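Local coordinates for protein Dot/Icm T4SS effector (Legionella pneumophila, PDB 6VVE) that is a secreted effector kinase, activated by inositol hexakisphosphate from the host cell, that binds ADP in its nucleotide site, at residues M46-M51 against F118-G123; M51-K56 against T88-M93. One frame throughout, in Å; residues are numbered along the deposited sequence. Where two conformers were deposited one is given.

Interaction 1. Residues M46-M51 against F118-G123; sequences MDYVLM and FLKYHG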
loop_
_atom_site.group_PDB
_atom_site.type_symbol
_atom_site.label_atom_id
_atom_site.label_comp_id
_atom_site.label_asym_id
_atom_site.label_seq_id
_atom_site.Cartn_x
_atom_site.Cartn_y
_atom_site.Cartn_z
HETATM N N MSE A 46 18.848 -1.478 -15.135
HETATM C CA MSE A 46 18.526 -0.060 -15.070
HETATM C C MSE A 46 18.354 0.449 -13.645
HETATM O O MSE A 46 18.897 1.495 -13.287
HETATM C CB MSE A 46 17.248 0.231 -15.866
HETATM C CG MSE A 46 17.371 0.008 -17.365
HETATM SE SE MSE A 46 18.804 1.042 -18.198
HETATM C CE MSE A 46 18.397 2.794 -17.413
ATOM N N ASP A 47 17.607 -0.284 -12.827
ATOM C CA ASP A 47 17.344 0.168 -11.466
ATOM C C ASP A 47 17.023 -1.037 -10.598
ATOM O O ASP A 47 16.797 -2.144 -11.095
ATOM C CB ASP A 47 16.201 1.193 -11.443
ATOM C CG ASP A 47 16.240 2.084 -10.231
ATOM O OD1 ASP A 47 17.155 1.916 -9.389
ATOM O OD2 ASP A 47 15.354 2.957 -10.130
ATOM N N TYR A 48 16.987 -0.796 -9.286
ATOM C CA TYR A 48 16.736 -1.844 -8.307
ATOM C C TYR A 48 15.869 -1.309 -7.174
ATOM O O TYR A 48 15.746 -0.098 -6.967
ATOM C CB TYR A 48 18.053 -2.394 -7.731
ATOM C CG TYR A 48 18.850 -1.351 -6.982
ATOM C CD1 TYR A 48 19.757 -0.532 -7.646
ATOM C CD2 TYR A 48 18.687 -1.175 -5.612
ATOM C CE1 TYR A 48 20.482 0.427 -6.967
ATOM C CE2 TYR A 48 19.409 -0.219 -4.924
ATOM C CZ TYR A 48 20.304 0.580 -5.605
ATOM O OH TYR A 48 21.024 1.535 -4.923
ATOM N N VAL A 49 15.260 -2.237 -6.443
ATOM C CA VAL A 49 14.534 -1.931 -5.218
ATOM C C VAL A 49 14.879 -2.987 -4.176
ATOM O O VAL A 49 15.131 -4.150 -4.501
ATOM C CB VAL A 49 13.008 -1.879 -5.431
ATOM C CG1 VAL A 49 12.643 -0.714 -6.347
ATOM C CG2 VAL A 49 12.500 -3.211 -5.982
ATOM N N LEU A 50 14.888 -2.574 -2.913
ATOM C CA LEU A 50 15.148 -3.480 -1.801
ATOM C C LEU A 50 13.845 -4.165 -1.407
ATOM O O LEU A 50 12.805 -3.503 -1.258
ATOM C CB LEU A 50 15.740 -2.714 -0.622
ATOM C CG LEU A 50 15.832 -3.423 0.725
ATOM C CD1 LEU A 50 16.568 -4.754 0.634
ATOM C CD2 LEU A 50 16.527 -2.501 1.739
HETATM N N MSE A 51 13.901 -5.486 -1.245
HETATM C CA MSE A 51 12.713 -6.252 -0.854
HETATM C C MSE A 51 12.728 -6.621 0.636
HETATM O O MSE A 51 11.755 -6.362 1.337
HETATM C CB MSE A 51 12.593 -7.517 -1.708
HETATM C CG MSE A 51 12.509 -7.270 -3.217
HETATM SE SE MSE A 51 11.024 -6.126 -3.801
HETATM C CE MSE A 51 9.536 -7.030 -2.957
ATOM N N PHE A 118 7.162 1.896 -8.354
ATOM C CA PHE A 118 6.326 3.086 -8.231
ATOM C C PHE A 118 6.526 3.743 -6.871
ATOM O O PHE A 118 6.732 4.959 -6.778
ATOM C CB PHE A 118 4.853 2.725 -8.436
ATOM C CG PHE A 118 3.909 3.865 -8.154
ATOM C CD1 PHE A 118 3.472 4.123 -6.858
ATOM C CD2 PHE A 118 3.465 4.680 -9.180
ATOM C CE1 PHE A 118 2.622 5.175 -6.596
ATOM C CE2 PHE A 118 2.603 5.737 -8.920
ATOM C CZ PHE A 118 2.183 5.980 -7.631
ATOM N N LEU A 119 6.478 2.940 -5.798
ATOM C CA LEU A 119 6.649 3.487 -4.459
ATOM C C LEU A 119 8.004 4.165 -4.310
ATOM O O LEU A 119 8.095 5.265 -3.747
ATOM C CB LEU A 119 6.484 2.384 -3.413
ATOM C CG LEU A 119 5.109 1.741 -3.297
ATOM C CD1 LEU A 119 5.139 0.608 -2.245
ATOM C CD2 LEU A 119 4.049 2.760 -2.956
ATOM N N LYS A 120 9.065 3.530 -4.814
ATOM C CA LYS A 120 10.390 4.133 -4.733
ATOM C C LYS A 120 10.437 5.462 -5.475
ATOM O O LYS A 120 10.954 6.460 -4.955
ATOM C CB LYS A 120 11.444 3.167 -5.282
ATOM C CG LYS A 120 12.853 3.742 -5.289
ATOM C CD LYS A 120 13.872 2.737 -5.798
ATOM C CE LYS A 120 15.231 3.398 -6.002
ATOM N NZ LYS A 120 16.299 2.408 -6.316
ATOM N N TYR A 121 9.909 5.495 -6.699
ATOM C CA TYR A 121 9.955 6.700 -7.513
ATOM C C TYR A 121 9.074 7.819 -6.968
ATOM O O TYR A 121 9.137 8.941 -7.489
ATOM C CB TYR A 121 9.548 6.369 -8.948
ATOM C CG TYR A 121 10.504 5.411 -9.649
ATOM C CD1 TYR A 121 11.796 5.234 -9.194
ATOM C CD2 TYR A 121 10.100 4.684 -10.760
ATOM C CE1 TYR A 121 12.670 4.360 -9.832
ATOM C CE2 TYR A 121 10.957 3.818 -11.407
ATOM C CZ TYR A 121 12.241 3.658 -10.942
ATOM O OH TYR A 121 13.107 2.792 -11.571
ATOM N N HIS A 122 8.263 7.547 -5.941
ATOM C CA HIS A 122 7.516 8.575 -5.239
ATOM C C HIS A 122 7.973 8.758 -3.799
ATOM O O HIS A 122 7.373 9.552 -3.071
ATOM C CB HIS A 122 6.021 8.247 -5.273
ATOM C CG HIS A 122 5.418 8.338 -6.640
ATOM N ND1 HIS A 122 5.784 7.501 -7.671
ATOM C CD2 HIS A 122 4.487 9.178 -7.149
ATOM C CE1 HIS A 122 5.097 7.816 -8.755
ATOM N NE2 HIS A 122 4.305 8.832 -8.466
ATOM N N GLY A 123 9.018 8.056 -3.376
ATOM C CA GLY A 123 9.541 8.212 -2.028
ATOM C C GLY A 123 8.567 7.845 -0.931
ATOM O O GLY A 123 8.520 8.524 0.100
#
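Lys120 reaches straight out from the last turn of helix 102-121, its chain fully extended from CB to NZ, and sets its ammonium group against strand 44-53, where Asp47, the Tyr48 carbonyl and the Tyr48 ring gather round it. Lys120 NZ donates to Tyr48 O at 2.6 Å, almost in line with the carbonyl bond, and forms a salt bridge with Asp47 OD1 at 3.2 Å, approaching on the syn side but 32° out of the carboxylate plane. Lys120 NZ also sits over the centre of the Tyr48 ring, 4.3 Å from its centroid, in a cation-pi contact. Asp47 belongs to a classic beta bulge, in which it and Met46 both face Arg39 on the adjoining strand, and Gly123, with positive phi, closes the last helical turn in a Schellman motif. The other carboxylate oxygen, Asp47 OD2, uses its anti lone pair to accept from Tyr121 OH at 2.7 Å, and carboxylate and ring lie nearly coplanar, 17° apart. Asp47 OD1 is held a second time by Tyr48 N at 2.7 Å, from the same face as the lysine. Further back along the lysine chain, Val49 CG1 packs against Lys120 CD at 3.7 Å.

Interaction 2. Residues M51-K56 against T88-M93; sequences MWKSHK and TEDKAM. With IHP (inositol hexakisphosphate), chain B.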
loop_
_atom_site.group_PDB
_atom_site.type_symbol
_atom_site.label_atom_id
_atom_site.label_comp_id
_atom_site.label_asym_id
_atom_site.label_seq_id
_atom_site.Cartn_x
_atom_site.Cartn_y
_atom_site.Cartn_z
HETATM N N MSE A 51 13.901 -5.486 -1.245
HETATM C CA MSE A 51 12.713 -6.252 -0.854
HETATM C C MSE A 51 12.728 -6.621 0.636
HETATM O O MSE A 51 11.755 -6.362 1.337
HETATM C CB MSE A 51 12.593 -7.517 -1.708
HETATM C CG MSE A 51 12.509 -7.270 -3.217
HETATM SE SE MSE A 51 11.024 -6.126 -3.801
HETATM C CE MSE A 51 9.536 -7.030 -2.957
ATOM N N TRP A 52 13.820 -7.212 1.118
ATOM C CA TRP A 52 13.940 -7.553 2.532
ATOM C C TRP A 52 15.389 -7.914 2.841
ATOM O O TRP A 52 16.221 -8.064 1.938
ATOM C CB TRP A 52 13.004 -8.707 2.919
ATOM C CG TRP A 52 13.255 -9.991 2.177
ATOM C CD1 TRP A 52 14.250 -10.899 2.414
ATOM C CD2 TRP A 52 12.486 -10.513 1.085
ATOM N NE1 TRP A 52 14.150 -11.948 1.528
ATOM C CE2 TRP A 52 13.078 -11.733 0.702
ATOM C CE3 TRP A 52 11.360 -10.058 0.385
ATOM C CZ2 TRP A 52 12.581 -12.505 -0.345
ATOM C CZ3 TRP A 52 10.864 -10.827 -0.649
ATOM C CH2 TRP A 52 11.476 -12.040 -1.004
ATOM N N LYS A 53 15.679 -8.056 4.138
ATOM C CA LYS A 53 16.999 -8.449 4.613
ATOM C C LYS A 53 17.046 -9.960 4.790
ATOM O O LYS A 53 16.080 -10.572 5.250
ATOM C CB LYS A 53 17.329 -7.748 5.932
ATOM C CG LYS A 53 18.740 -8.021 6.453
ATOM C CD LYS A 53 19.112 -7.063 7.585
ATOM C CE LYS A 53 20.531 -7.306 8.100
ATOM N NZ LYS A 53 21.568 -6.668 7.241
ATOM N N SER A 54 18.175 -10.555 4.421
ATOM C CA SER A 54 18.344 -12.000 4.406
ATOM C C SER A 54 19.379 -12.439 5.434
ATOM O O SER A 54 20.372 -11.744 5.666
ATOM C CB SER A 54 18.774 -12.477 3.012
ATOM O OG SER A 54 19.307 -13.795 3.043
ATOM N N HIS A 55 19.141 -13.605 6.039
ATOM C CA HIS A 55 20.084 -14.231 6.954
ATOM C C HIS A 55 20.634 -15.543 6.400
ATOM O O HIS A 55 21.111 -16.384 7.166
ATOM C CB HIS A 55 19.425 -14.470 8.313
ATOM C CG HIS A 55 19.148 -13.215 9.079
ATOM N ND1 HIS A 55 19.675 -12.977 10.329
ATOM C CD2 HIS A 55 18.402 -12.128 8.773
ATOM C CE1 HIS A 55 19.264 -11.798 10.762
ATOM N NE2 HIS A 55 18.490 -11.261 9.835
ATOM N N LYS A 56 20.567 -15.735 5.086
ATOM C CA LYS A 56 21.068 -16.947 4.446
ATOM C C LYS A 56 22.478 -17.289 4.907
ATOM O O LYS A 56 23.318 -16.410 5.067
ATOM C CB LYS A 56 21.023 -16.779 2.923
ATOM C CG LYS A 56 21.975 -17.675 2.135
ATOM C CD LYS A 56 21.730 -19.149 2.401
ATOM C CE LYS A 56 22.403 -20.015 1.343
ATOM N NZ LYS A 56 21.436 -20.964 0.717
ATOM N N THR A 88 12.853 -14.758 10.330
ATOM C CA THR A 88 14.020 -14.214 11.008
ATOM C C THR A 88 13.588 -12.954 11.747
ATOM O O THR A 88 12.428 -12.535 11.678
ATOM C CB THR A 88 15.164 -13.909 10.031
ATOM O OG1 THR A 88 14.789 -12.819 9.182
ATOM C CG2 THR A 88 15.484 -15.132 9.180
ATOM N N GLU A 89 14.531 -12.326 12.452
ATOM C CA GLU A 89 14.210 -11.092 13.161
ATOM C C GLU A 89 13.836 -9.962 12.206
ATOM O O GLU A 89 13.238 -8.969 12.637
ATOM C CB GLU A 89 15.390 -10.665 14.039
ATOM C CG GLU A 89 16.552 -10.042 13.282
ATOM C CD GLU A 89 17.750 -9.756 14.174
ATOM O OE1 GLU A 89 17.546 -9.447 15.370
ATOM O OE2 GLU A 89 18.895 -9.855 13.683
ATOM N N ASP A 90 14.167 -10.095 10.922
ATOM C CA ASP A 90 13.948 -9.042 9.943
ATOM C C ASP A 90 12.947 -9.417 8.860
ATOM O O ASP A 90 12.619 -8.563 8.024
ATOM C CB ASP A 90 15.278 -8.657 9.270
ATOM C CG ASP A 90 16.307 -8.147 10.259
ATOM O OD1 ASP A 90 15.972 -7.243 11.047
ATOM O OD2 ASP A 90 17.446 -8.659 10.253
ATOM N N LYS A 91 12.452 -10.653 8.846
ATOM C CA LYS A 91 11.631 -11.127 7.742
ATOM C C LYS A 91 10.439 -11.915 8.254
ATOM O O LYS A 91 10.599 -12.832 9.069
ATOM C CB LYS A 91 12.464 -12.002 6.790
ATOM C CG LYS A 91 11.707 -12.497 5.577
ATOM C CD LYS A 91 12.631 -13.197 4.596
ATOM C CE LYS A 91 13.162 -14.501 5.163
ATOM N NZ LYS A 91 13.971 -15.249 4.163
ATOM N N ALA A 92 9.253 -11.559 7.761
ATOM C CA ALA A 92 8.015 -12.268 8.055
ATOM C C ALA A 92 7.680 -13.229 6.915
ATOM O O ALA A 92 8.159 -13.081 5.788
ATOM C CB ALA A 92 6.864 -11.281 8.265
HETATM N N MSE A 93 6.833 -14.206 7.220
HETATM C CA MSE A 93 6.495 -15.280 6.293
HETATM C C MSE A 93 5.021 -15.667 6.439
HETATM O O MSE A 93 4.602 -16.180 7.479
HETATM C CB MSE A 93 7.393 -16.488 6.556
HETATM C CG MSE A 93 7.238 -17.657 5.592
HETATM SE SE MSE A 93 8.489 -19.026 6.051
HETATM C CE MSE A 93 8.486 -20.219 4.575
HETATM C C1 IHP B . 16.788 -18.104 3.634
HETATM C C2 IHP B . 17.518 -19.449 3.794
HETATM C C3 IHP B . 17.003 -20.486 2.794
HETATM C C4 IHP B . 17.132 -19.967 1.356
HETATM C C5 IHP B . 16.298 -18.682 1.186
HETATM C C6 IHP B . 16.713 -17.603 2.185
HETATM O O11 IHP B . 17.480 -17.120 4.380
HETATM P P1 IHP B . 16.802 -16.552 5.754
HETATM O O21 IHP B . 16.943 -15.050 5.798
HETATM O O31 IHP B . 15.345 -16.946 5.811
HETATM O O41 IHP B . 17.526 -17.160 6.953
HETATM O O12 IHP B . 17.289 -19.903 5.106
HETATM P P2 IHP B . 18.585 -20.343 6.031
HETATM O O22 IHP B . 19.864 -19.971 5.328
HETATM O O32 IHP B . 18.509 -19.623 7.347
HETATM O O42 IHP B . 18.542 -21.833 6.250
HETATM O O13 IHP B . 15.648 -20.710 3.061
HETATM P P3 IHP B . 15.050 -22.238 3.094
HETATM O O23 IHP B . 16.191 -23.240 3.111
HETATM O O33 IHP B . 14.203 -22.397 4.352
HETATM O O43 IHP B . 14.178 -22.482 1.882
HETATM O O14 IHP B . 16.679 -20.936 0.463
HETATM P P4 IHP B . 17.657 -21.302 -0.814
HETATM O O24 IHP B . 18.968 -21.852 -0.319
HETATM O O34 IHP B . 17.934 -20.031 -1.599
HETATM O O44 IHP B . 16.980 -22.321 -1.697
HETATM O O15 IHP B . 16.479 -18.185 -0.105
HETATM P P5 IHP B . 15.222 -18.228 -1.154
HETATM O O25 IHP B . 15.750 -18.443 -2.558
HETATM O O35 IHP B . 14.282 -19.351 -0.804
HETATM O O45 IHP B . 14.481 -16.911 -1.078
HETATM O O16 IHP B . 15.762 -16.559 2.144
HETATM P P6 IHP B . 16.197 -15.096 1.522
HETATM O O26 IHP B . 15.803 -13.995 2.483
HETATM O O36 IHP B . 17.688 -15.057 1.293
HETATM O O46 IHP B . 15.480 -14.910 0.199
HETATM O O HOH W 1 13.583 -7.172 5.953
HETATM O O HOH W 2 15.845 -12.620 6.651
#
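Trp52 and Lys91 meet the same phosphate oxygen of inositol hexakisphosphate while packing on each other: Lys91 CD lies over the five-membered ring of Trp52, 3.8 Å from its centroid, in a CH-pi contact, and Trp52 NE1 donates to IHP O26 at 2.8 Å from the ring edge. The bend in the lysine chain at chi3 (68°) carries Lys91 NZ onward to bridge two phosphates, through IHP O26 and, at 2.7 Å, IHP O31. Just past the strand, Ser54 OG donates to IHP O36 and accepts from Lys56 N in an ST turn, and the backbone His55 N points at IHP O21, 2.6 Å away. The imidazole of His55 turns toward the other segment. His55 NE2 gives a nearly straight hydrogen bond (169°) to Asp90 OD2 at 2.8 Å. Asp90 OD2 lies in the imidazole plane, but the donor meets it on the anti side, 25° out of the carboxylate plane. Thr88 CB rests over one face of the His55 ring, offset toward its rim, in a CH-pi contact. A water donates to Lys53 O and IHP O21 and accepts from Thr88 OG1. Arg30, Lys87 and Lys136 bring further positive groups to the ligand. The ligand thus adds a second set of links to the direct contacts between the segments, consistent with inositol hexakisphosphate helping to hold them together in the activated kinase.

Strand 44-53, at the edge of the four-stranded antiparallel sheet near the N-terminus, serves both contacts, whose segments overlap at Met51 and whose centres are 19 Å apart. Its earlier part meets the C-terminal end of helix 102-121 in interaction 1; its end and the following loop meet the turn into strand 91-96 of the five-stranded sheet in interaction 2. Along the chain, 88-93 falls between 51-56 and 118-123, with strand 91-96 leading on to the helix. Strand 44-53 thus joins the N-terminal sheet to the helix and to strand 91-96, where Lys91 binds the inositol phosphate and the next residue, Ala92, touches ADP, a probable structural link between the two sites.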